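Local atomic coordinates of beta-phosphoglucomutase (Bacteroides vulgatus, PDB entry 3DV9), a protein that probably interconverts beta-glucose 1-phosphate and glucose 6-phosphate as a magnesium-dependent phosphomutase of the haloacid dehalogenase (HAD) superfamily. Residues Val26-Asp31 and Glu115-Ile120; Leu186-Ala191 and Phe204-Asn209. One frame throughout, in Å; residues are numbered along the deposited sequence. Where two conformers were deposited one is given.

Contact 1. Residues Val26-Asp31 and Glu115-Ile120. With MG (magnesium ion), chain B; PO4 (phosphate ion), chain C.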
ATOM      1  N   VAL A  26       0.813   7.852  10.252  1.00 18.02           N
ATOM      2  CA  VAL A  26       1.270   7.642   8.866  1.00 17.68           C
ATOM      3  C   VAL A  26       1.048   6.165   8.560  1.00 18.33           C
ATOM      4  O   VAL A  26       1.623   5.283   9.211  1.00 17.90           O
ATOM      5  CB  VAL A  26       2.758   8.068   8.607  1.00 17.73           C
ATOM      6  CG1 VAL A  26       3.091   7.984   7.070  1.00 17.84           C
ATOM      7  CG2 VAL A  26       3.041   9.493   9.122  1.00 18.06           C
ATOM      8  N   LEU A  27       0.167   5.923   7.585  1.00 18.00           N
ATOM      9  CA  LEU A  27      -0.318   4.593   7.230  1.00 18.17           C
ATOM     10  C   LEU A  27       0.454   4.111   6.037  1.00 18.11           C
ATOM     11  O   LEU A  27       0.284   4.633   4.933  1.00 18.35           O
ATOM     12  CB  LEU A  27      -1.823   4.647   6.863  1.00 18.18           C
ATOM     13  CG  LEU A  27      -2.789   4.684   8.041  1.00 22.29           C
ATOM     14  CD1 LEU A  27      -2.282   5.307   9.306  1.00 20.26           C
ATOM     15  CD2 LEU A  27      -4.200   5.200   7.611  1.00 19.63           C
ATOM     16  N   PHE A  28       1.327   3.126   6.250  1.00 15.93           N
ATOM     17  CA  PHE A  28       2.190   2.605   5.170  1.00 17.20           C
ATOM     18  C   PHE A  28       1.666   1.349   4.540  1.00 17.30           C
ATOM     19  O   PHE A  28       1.446   0.313   5.213  1.00 16.71           O
ATOM     20  CB  PHE A  28       3.571   2.273   5.715  1.00 17.56           C
ATOM     21  CG  PHE A  28       4.394   3.461   6.037  1.00 18.72           C
ATOM     22  CD1 PHE A  28       5.323   3.928   5.096  1.00 19.68           C
ATOM     23  CD2 PHE A  28       4.267   4.112   7.262  1.00 17.97           C
ATOM     24  CE1 PHE A  28       6.130   5.050   5.368  1.00 20.02           C
ATOM     25  CE2 PHE A  28       5.060   5.255   7.554  1.00 18.14           C
ATOM     26  CZ  PHE A  28       6.000   5.703   6.618  1.00 16.46           C
ATOM     27  N   ASP A  29       1.547   1.382   3.217  1.00 17.79           N
ATOM     28  CA  ASP A  29       1.462   0.116   2.539  1.00 18.01           C
ATOM     29  C   ASP A  29       2.731  -0.753   2.802  1.00 18.65           C
ATOM     30  O   ASP A  29       3.816  -0.219   3.102  1.00 17.75           O
ATOM     31  CB  ASP A  29       1.300   0.378   1.044  1.00 18.86           C
ATOM     32  CG  ASP A  29       1.226  -0.866   0.263  1.00 22.47           C
ATOM     33  OD1 ASP A  29       0.394  -1.728   0.633  1.00 24.48           O
ATOM     34  OD2 ASP A  29       2.019  -0.999  -0.685  1.00 25.21           O
HETATM   35  N   MSE A  30       2.616  -2.090   2.723  1.00 17.82           N
HETATM   36  CA  MSE A  30       3.820  -2.915   2.919  1.00 18.38           C
HETATM   37  C   MSE A  30       4.639  -3.242   1.641  1.00 17.92           C
HETATM   38  O   MSE A  30       5.788  -2.844   1.484  1.00 19.12           O
HETATM   39  CB  MSE A  30       3.490  -4.215   3.662  1.00 17.79           C
HETATM   40  CG  MSE A  30       4.785  -4.947   4.052  1.00 17.45           C
HETATM   41 SE   MSE A  30       4.401  -6.550   5.051  0.70 21.30          SE
HETATM   42  CE  MSE A  30       3.615  -7.596   3.580  1.00 22.85           C
ATOM     43  N   ASP A  31       4.041  -4.006   0.744  1.00 17.58           N
ATOM     44  CA  ASP A  31       4.763  -4.465  -0.453  1.00 17.71           C
ATOM     45  C   ASP A  31       5.066  -3.315  -1.407  1.00 17.71           C
ATOM     46  O   ASP A  31       4.164  -2.627  -1.860  1.00 18.16           O
ATOM     47  CB  ASP A  31       3.946  -5.532  -1.166  1.00 18.15           C
ATOM     48  CG  ASP A  31       3.779  -6.784  -0.328  1.00 20.01           C
ATOM     49  OD1 ASP A  31       4.777  -7.357   0.132  1.00 19.85           O
ATOM     50  OD2 ASP A  31       2.617  -7.180  -0.130  1.00 22.57           O
ATOM     51  N   GLU A 115      14.810   4.599   7.724  1.00 17.94           N
ATOM     52  CA  GLU A 115      15.141   5.955   8.108  1.00 19.01           C
ATOM     53  C   GLU A 115      13.898   6.835   8.286  1.00 18.07           C
ATOM     54  O   GLU A 115      13.772   7.572   9.277  1.00 18.63           O
ATOM     55  CB  GLU A 115      16.085   6.594   7.126  1.00 18.78           C
ATOM     56  CG  GLU A 115      16.491   8.009   7.589  1.00 22.93           C
ATOM     57  CD  GLU A 115      17.580   8.603   6.702  1.00 27.81           C
ATOM     58  OE1 GLU A 115      18.184   7.858   5.893  1.00 31.01           O
ATOM     59  OE2 GLU A 115      17.842   9.807   6.818  1.00 29.33           O
ATOM     60  N   VAL A 116      12.989   6.827   7.320  1.00 17.88           N
ATOM     61  CA  VAL A 116      11.787   7.652   7.468  1.00 17.89           C
ATOM     62  C   VAL A 116      10.882   7.221   8.642  1.00 18.25           C
ATOM     63  O   VAL A 116      10.346   8.082   9.338  1.00 17.06           O
ATOM     64  CB  VAL A 116      11.013   7.847   6.129  1.00 18.35           C
ATOM     65  CG1 VAL A 116      10.124   6.603   5.791  1.00 18.16           C
ATOM     66  CG2 VAL A 116      10.221   9.145   6.171  1.00 17.43           C
ATOM     67  N   LEU A 117      10.772   5.920   8.892  1.00 17.46           N
ATOM     68  CA  LEU A 117       9.969   5.386  10.014  1.00 17.05           C
ATOM     69  C   LEU A 117      10.568   5.841  11.337  1.00 17.81           C
ATOM     70  O   LEU A 117       9.849   6.178  12.278  1.00 17.45           O
ATOM     71  CB  LEU A 117       9.917   3.863   9.959  1.00 17.37           C
ATOM     72  CG  LEU A 117       8.975   3.368   8.851  1.00 16.25           C
ATOM     73  CD1 LEU A 117       9.219   1.874   8.544  1.00 18.47           C
ATOM     74  CD2 LEU A 117       7.496   3.697   9.232  1.00 15.47           C
ATOM     75  N   THR A 118      11.890   5.882  11.415  1.00 17.94           N
ATOM     76  CA  THR A 118      12.546   6.318  12.672  0.60 17.93           C
ATOM     77  C   THR A 118      12.281   7.806  12.928  1.00 18.37           C
ATOM     78  O   THR A 118      12.104   8.206  14.092  1.00 18.25           O
ATOM     79  CB  THR A 118      14.071   5.974  12.704  0.60 18.14           C
ATOM     80  OG1 THR A 118      14.784   6.804  11.776  0.60 20.13           O
ATOM     81  CG2 THR A 118      14.299   4.523  12.343  0.60 18.41           C
ATOM     82  N   LYS A 119      12.214   8.608  11.848  1.00 17.06           N
ATOM     83  CA  LYS A 119      11.955  10.054  11.991  1.00 18.41           C
ATOM     84  C   LYS A 119      10.514  10.206  12.485  1.00 18.60           C
ATOM     85  O   LYS A 119      10.238  10.983  13.413  1.00 19.32           O
ATOM     86  CB  LYS A 119      12.024  10.740  10.622  1.00 17.60           C
ATOM     87  CG  LYS A 119      13.450  10.905  10.094  1.00 19.26           C
ATOM     88  CD  LYS A 119      13.378  11.503   8.712  1.00 19.56           C
ATOM     89  CE  LYS A 119      14.718  11.529   8.076  1.00 22.10           C
ATOM     90  NZ  LYS A 119      14.631  12.068   6.659  1.00 21.81           N
ATOM     91  N   ILE A 120       9.624   9.444  11.867  1.00 17.61           N
ATOM     92  CA  ILE A 120       8.160   9.513  12.170  1.00 17.40           C
ATOM     93  C   ILE A 120       7.921   9.108  13.633  1.00 18.01           C
ATOM     94  O   ILE A 120       7.214   9.796  14.372  1.00 18.80           O
ATOM     95  CB  ILE A 120       7.317   8.638  11.162  1.00 17.00           C
ATOM     96  CG1 ILE A 120       7.327   9.333   9.788  1.00 16.70           C
ATOM     97  CG2 ILE A 120       5.849   8.437  11.631  1.00 17.78           C
ATOM     98  CD1 ILE A 120       6.930   8.414   8.575  1.00 17.16           C
TER
HETATM   99 MG    MG B 301       2.115  -2.020  -2.580  1.00 15.35          MG
HETATM  100  P   PO4 C 302       0.396  -4.402  -0.704  0.60 21.61           P
HETATM  101  O1  PO4 C 302       1.057  -4.273   0.654  0.60 21.89           O
HETATM  102  O2  PO4 C 302       1.170  -3.658  -1.757  0.60 22.69           O
HETATM  103  O3  PO4 C 302      -1.040  -3.872  -0.655  0.60 23.70           O
HETATM  104  O4  PO4 C 302       0.282  -5.859  -1.135  0.60 19.22           O
HETATM  105  O   HOH W   1       0.719  -3.505  -2.053  0.40 22.55           O
HETATM  106  O   HOH W   2      -0.096  -1.162  -2.945  1.00 20.62           O

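Contact 2. Residues Leu186-Ala191 and Phe204-Asn209. With MG (magnesium ion), chain B.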
ATOM      1  N   LEU A 186      -1.693  10.282   6.930  1.00 19.32           N
ATOM      2  CA  LEU A 186      -1.217  10.221   5.540  0.60 19.30           C
ATOM      3  C   LEU A 186      -1.245   8.746   5.106  1.00 18.41           C
ATOM      4  O   LEU A 186      -0.999   7.858   5.912  1.00 18.67           O
ATOM      5  CB  LEU A 186       0.249  10.690   5.451  0.60 20.14           C
ATOM      6  CG  LEU A 186       0.674  12.158   5.424  0.60 22.27           C
ATOM      7  CD1 LEU A 186      -0.027  12.974   6.436  0.60 25.34           C
ATOM      8  CD2 LEU A 186       2.196  12.275   5.545  0.60 19.62           C
ATOM      9  N   VAL A 187      -1.533   8.494   3.834  1.00 17.52           N
ATOM     10  CA  VAL A 187      -1.389   7.155   3.269  1.00 16.73           C
ATOM     11  C   VAL A 187      -0.146   7.185   2.373  1.00 17.61           C
ATOM     12  O   VAL A 187       0.021   8.099   1.576  1.00 17.68           O
ATOM     13  CB  VAL A 187      -2.634   6.743   2.446  1.00 16.60           C
ATOM     14  CG1 VAL A 187      -2.338   5.498   1.564  1.00 17.75           C
ATOM     15  CG2 VAL A 187      -3.841   6.498   3.379  1.00 18.00           C
ATOM     16  N   ILE A 188       0.720   6.204   2.556  1.00 15.89           N
ATOM     17  CA  ILE A 188       1.935   6.064   1.691  1.00 17.25           C
ATOM     18  C   ILE A 188       1.753   4.803   0.855  1.00 17.21           C
ATOM     19  O   ILE A 188       1.816   3.682   1.372  1.00 17.19           O
ATOM     20  CB  ILE A 188       3.219   5.980   2.534  1.00 16.68           C
ATOM     21  CG1 ILE A 188       3.261   7.067   3.624  1.00 18.97           C
ATOM     22  CG2 ILE A 188       4.462   6.037   1.600  1.00 16.68           C
ATOM     23  CD1 ILE A 188       3.161   8.499   3.035  1.00 17.10           C
ATOM     24  N   GLU A 189       1.547   5.002  -0.453  1.00 17.10           N
ATOM     25  CA  GLU A 189       1.172   3.931  -1.372  1.00 17.05           C
ATOM     26  C   GLU A 189       2.072   3.899  -2.612  1.00 17.19           C
ATOM     27  O   GLU A 189       2.592   4.952  -3.029  1.00 18.05           O
ATOM     28  CB  GLU A 189      -0.298   4.093  -1.772  1.00 18.96           C
ATOM     29  CG  GLU A 189      -1.176   3.240  -0.863  1.00 18.12           C
ATOM     30  CD  GLU A 189      -1.125   1.707  -1.231  1.00 21.01           C
ATOM     31  OE1 GLU A 189      -0.317   1.284  -2.117  1.00 19.57           O
ATOM     32  OE2 GLU A 189      -1.888   0.920  -0.615  1.00 22.51           O
ATOM     33  N   ASN A 190       2.177   2.721  -3.250  1.00 17.41           N
ATOM     34  CA  ASN A 190       3.021   2.632  -4.472  1.00 17.08           C
ATOM     35  C   ASN A 190       2.267   2.064  -5.679  1.00 17.89           C
ATOM     36  O   ASN A 190       2.861   1.961  -6.747  1.00 18.43           O
ATOM     37  CB  ASN A 190       4.252   1.746  -4.218  1.00 16.89           C
ATOM     38  CG  ASN A 190       3.862   0.287  -4.005  1.00 18.85           C
ATOM     39  OD1 ASN A 190       2.955  -0.002  -3.233  1.00 20.57           O
ATOM     40  ND2 ASN A 190       4.459  -0.607  -4.752  1.00 20.35           N
ATOM     41  N   ALA A 191       0.993   1.697  -5.504  1.00 18.77           N
ATOM     42  CA  ALA A 191       0.254   1.018  -6.578  1.00 18.95           C
ATOM     43  C   ALA A 191      -1.069   1.737  -6.877  1.00 18.11           C
ATOM     44  O   ALA A 191      -1.629   2.350  -5.993  1.00 19.11           O
ATOM     45  CB  ALA A 191      -0.029  -0.402  -6.180  1.00 19.29           C
ATOM     46  N   PHE A 204      -5.253  12.056   2.899  1.00 19.44           N
ATOM     47  CA  PHE A 204      -4.233  12.630   2.051  1.00 18.70           C
ATOM     48  C   PHE A 204      -3.292  11.485   1.652  1.00 19.56           C
ATOM     49  O   PHE A 204      -2.756  10.788   2.493  1.00 18.40           O
ATOM     50  CB  PHE A 204      -3.509  13.764   2.793  1.00 19.68           C
ATOM     51  CG  PHE A 204      -2.509  14.490   1.939  1.00 18.83           C
ATOM     52  CD1 PHE A 204      -2.850  15.725   1.350  1.00 20.44           C
ATOM     53  CD2 PHE A 204      -1.199  13.986   1.771  1.00 20.86           C
ATOM     54  CE1 PHE A 204      -1.945  16.412   0.548  1.00 20.33           C
ATOM     55  CE2 PHE A 204      -0.277  14.693   0.981  1.00 18.99           C
ATOM     56  CZ  PHE A 204      -0.646  15.921   0.389  1.00 19.22           C
ATOM     57  N   THR A 205      -3.168  11.278   0.341  1.00 18.46           N
ATOM     58  CA  THR A 205      -2.544  10.067  -0.185  1.00 18.71           C
ATOM     59  C   THR A 205      -1.294  10.409  -0.967  1.00 19.52           C
ATOM     60  O   THR A 205      -1.350  11.205  -1.929  1.00 20.11           O
ATOM     61  CB  THR A 205      -3.570   9.166  -0.985  1.00 18.47           C
ATOM     62  OG1 THR A 205      -4.565   8.668  -0.073  1.00 19.27           O
ATOM     63  CG2 THR A 205      -2.853   7.953  -1.668  1.00 20.18           C
ATOM     64  N   ILE A 206      -0.170   9.806  -0.569  1.00 18.68           N
ATOM     65  CA  ILE A 206       1.116  10.051  -1.230  1.00 18.49           C
ATOM     66  C   ILE A 206       1.515   8.810  -2.006  1.00 18.09           C
ATOM     67  O   ILE A 206       1.644   7.686  -1.448  1.00 18.28           O
ATOM     68  CB  ILE A 206       2.226  10.454  -0.201  1.00 17.55           C
ATOM     69  CG1 ILE A 206       1.907  11.792   0.470  1.00 20.29           C
ATOM     70  CG2 ILE A 206       3.660  10.419  -0.875  1.00 19.15           C
ATOM     71  CD1 ILE A 206       2.744  11.987   1.733  1.00 22.95           C
ATOM     72  N   ALA A 207       1.729   8.977  -3.318  1.00 16.48           N
ATOM     73  CA  ALA A 207       2.252   7.882  -4.126  1.00 18.19           C
ATOM     74  C   ALA A 207       3.782   7.925  -4.137  1.00 17.54           C
ATOM     75  O   ALA A 207       4.389   8.980  -4.223  1.00 20.07           O
ATOM     76  CB  ALA A 207       1.763   7.939  -5.582  1.00 17.98           C
ATOM     77  N   VAL A 208       4.372   6.749  -4.052  1.00 16.68           N
ATOM     78  CA  VAL A 208       5.831   6.612  -4.195  1.00 16.86           C
ATOM     79  C   VAL A 208       6.004   5.527  -5.237  1.00 18.32           C
ATOM     80  O   VAL A 208       5.632   4.348  -5.017  1.00 17.62           O
ATOM     81  CB  VAL A 208       6.504   6.179  -2.838  1.00 17.83           C
ATOM     82  CG1 VAL A 208       8.032   6.030  -3.014  1.00 19.64           C
ATOM     83  CG2 VAL A 208       6.149   7.127  -1.649  1.00 19.16           C
ATOM     84  N   ASN A 209       6.530   5.917  -6.394  1.00 18.03           N
ATOM     85  CA  ASN A 209       6.597   4.989  -7.527  1.00 17.99           C
ATOM     86  C   ASN A 209       7.845   4.112  -7.432  1.00 19.40           C
ATOM     87  O   ASN A 209       8.911   4.520  -7.862  1.00 21.89           O
ATOM     88  CB  ASN A 209       6.519   5.712  -8.886  1.00 18.71           C
ATOM     89  CG  ASN A 209       6.260   4.743 -10.009  1.00 20.38           C
ATOM     90  OD1 ASN A 209       6.317   3.530  -9.789  1.00 18.86           O
ATOM     91  ND2 ASN A 209       5.962   5.249 -11.202  1.00 19.51           N
TER
HETATM   92 MG    MG B 301       2.115  -2.020  -2.580  1.00 15.35          MG
HETATM   93  O   HOH W   2      -0.096  -1.162  -2.945  1.00 20.62           O
HETATM   94  O   HOH W   1       0.719  -3.505  -2.053  0.40 22.55           O

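Contact 1. Residues Val26-Asp31 and Glu115-Ile120
In the alpha/beta core of this HAD-family protein, Phe28 and Val26 of strand 25-29 pack against helix 113-122, which runs nearly antiparallel to it. The Phe28 ring carries most of the contact and is met on two sides. Leu117 lays its CD2 methyl over one face, 3.3 Å from Phe28 CE2, a tight approach as the two side chains slide past each other. Ile120 arrives from the opposite direction and brings CD1 to the ring edge, in its plane, 3.5 Å from Phe28 CZ. CB of Phe28 points toward the helix, and chi1 -72°, with CG anti to the carbonyl carbon, brings the ring to Leu117 and Ile120. Val26 crosses Ile120 at about a right angle, its CG2 lying 3.9 Å from Ile120 CG2. No hydrogen bond joins the segments; the interface is apolar and buried, with Trp237 of helix 230-244 against Val116 and Ile120. Beyond it, magnesium is bound by Asp29 OD2 at 2.1 Å and by the backbone O of Asp31 at 2.3 Å, while Asp31 N donates to O1 of a phosphate ion probably from the crystallisation liquor (3.0 Å). An apolar strand leading into two magnesium-binding aspartates is consistent with the DxDx(T/V) motif of HAD phosphotransferases.

Contact 2. Residues Leu186-Ala191 and Phe204-Asn209
Glu189 OE1 is gripped by two donors: water 2, which donates at 2.6 Å and also binds magnesium, and the backbone N of Asn190, which donates to the anti lone pair of OE1 at 3.1 Å through a bent bond (141°). At 4.1 Å from the ion, OE1 is a second-shell atom that positions a first-shell water. OE2 forms a salt bridge with Lys165 and a hydrogen bond with Tyr171. With an alanine here, water 2 would probably lose this acceptor, and Lys165 and Tyr171 this carboxylate partner. Asn190 binds magnesium directly through OD1 (2.3 Å); chi1 67° puts CG between the backbone N and the carbonyl carbon, from where OD1 reaches the ion. Behind this polar end the strands run parallel: Val187 and Glu189 each donate through N and accept through O, bonding to Phe204, Ile206 and Val208; Ile206 N to Val187 O is 2.7 Å and nearly straight. Ile188 and Ile206 lie side by side, their CD1 methyls 3.7 Å apart, and Ile188 CG2 meets Val208 CG2 at 3.8 Å. On the other face Val187 CB rests 3.7 Å from Thr205 OG1, which bonds to Ile203 O. Helix 192-200 makes the beta-alpha-beta crossover and sets Val195 against Glu189, Thr205 and Ala207; helix 230-244 packs on the isoleucine face; strands 25-29 and 225-227 flank segments 186-191 and 204-209 respectively.

How the contacts relate
Contact 1 closes before contact 2 opens along the chain, their centres lie about 11 Å apart, and both include strands of one parallel sheet. Strand 25-29 sits beside strand 185-189, with probable hydrogen bonds from Leu27 N to Leu186 O (2.8 Å) and from Ile188 N to Leu27 O (2.9 Å). Helix 230-244 touches both contacts, Trp237 reaching Ile120 and Leu186. The arrangement illustrates how a Rossmann-like sheet builds a site: neighbouring strands, far apart in sequence, have their C-terminal ends together, and there Asp29, Asp31 and Asn190 converge on one magnesium ion that Glu65 also binds. Lys165 further ties the two, pairing with both Asp29 and Glu189.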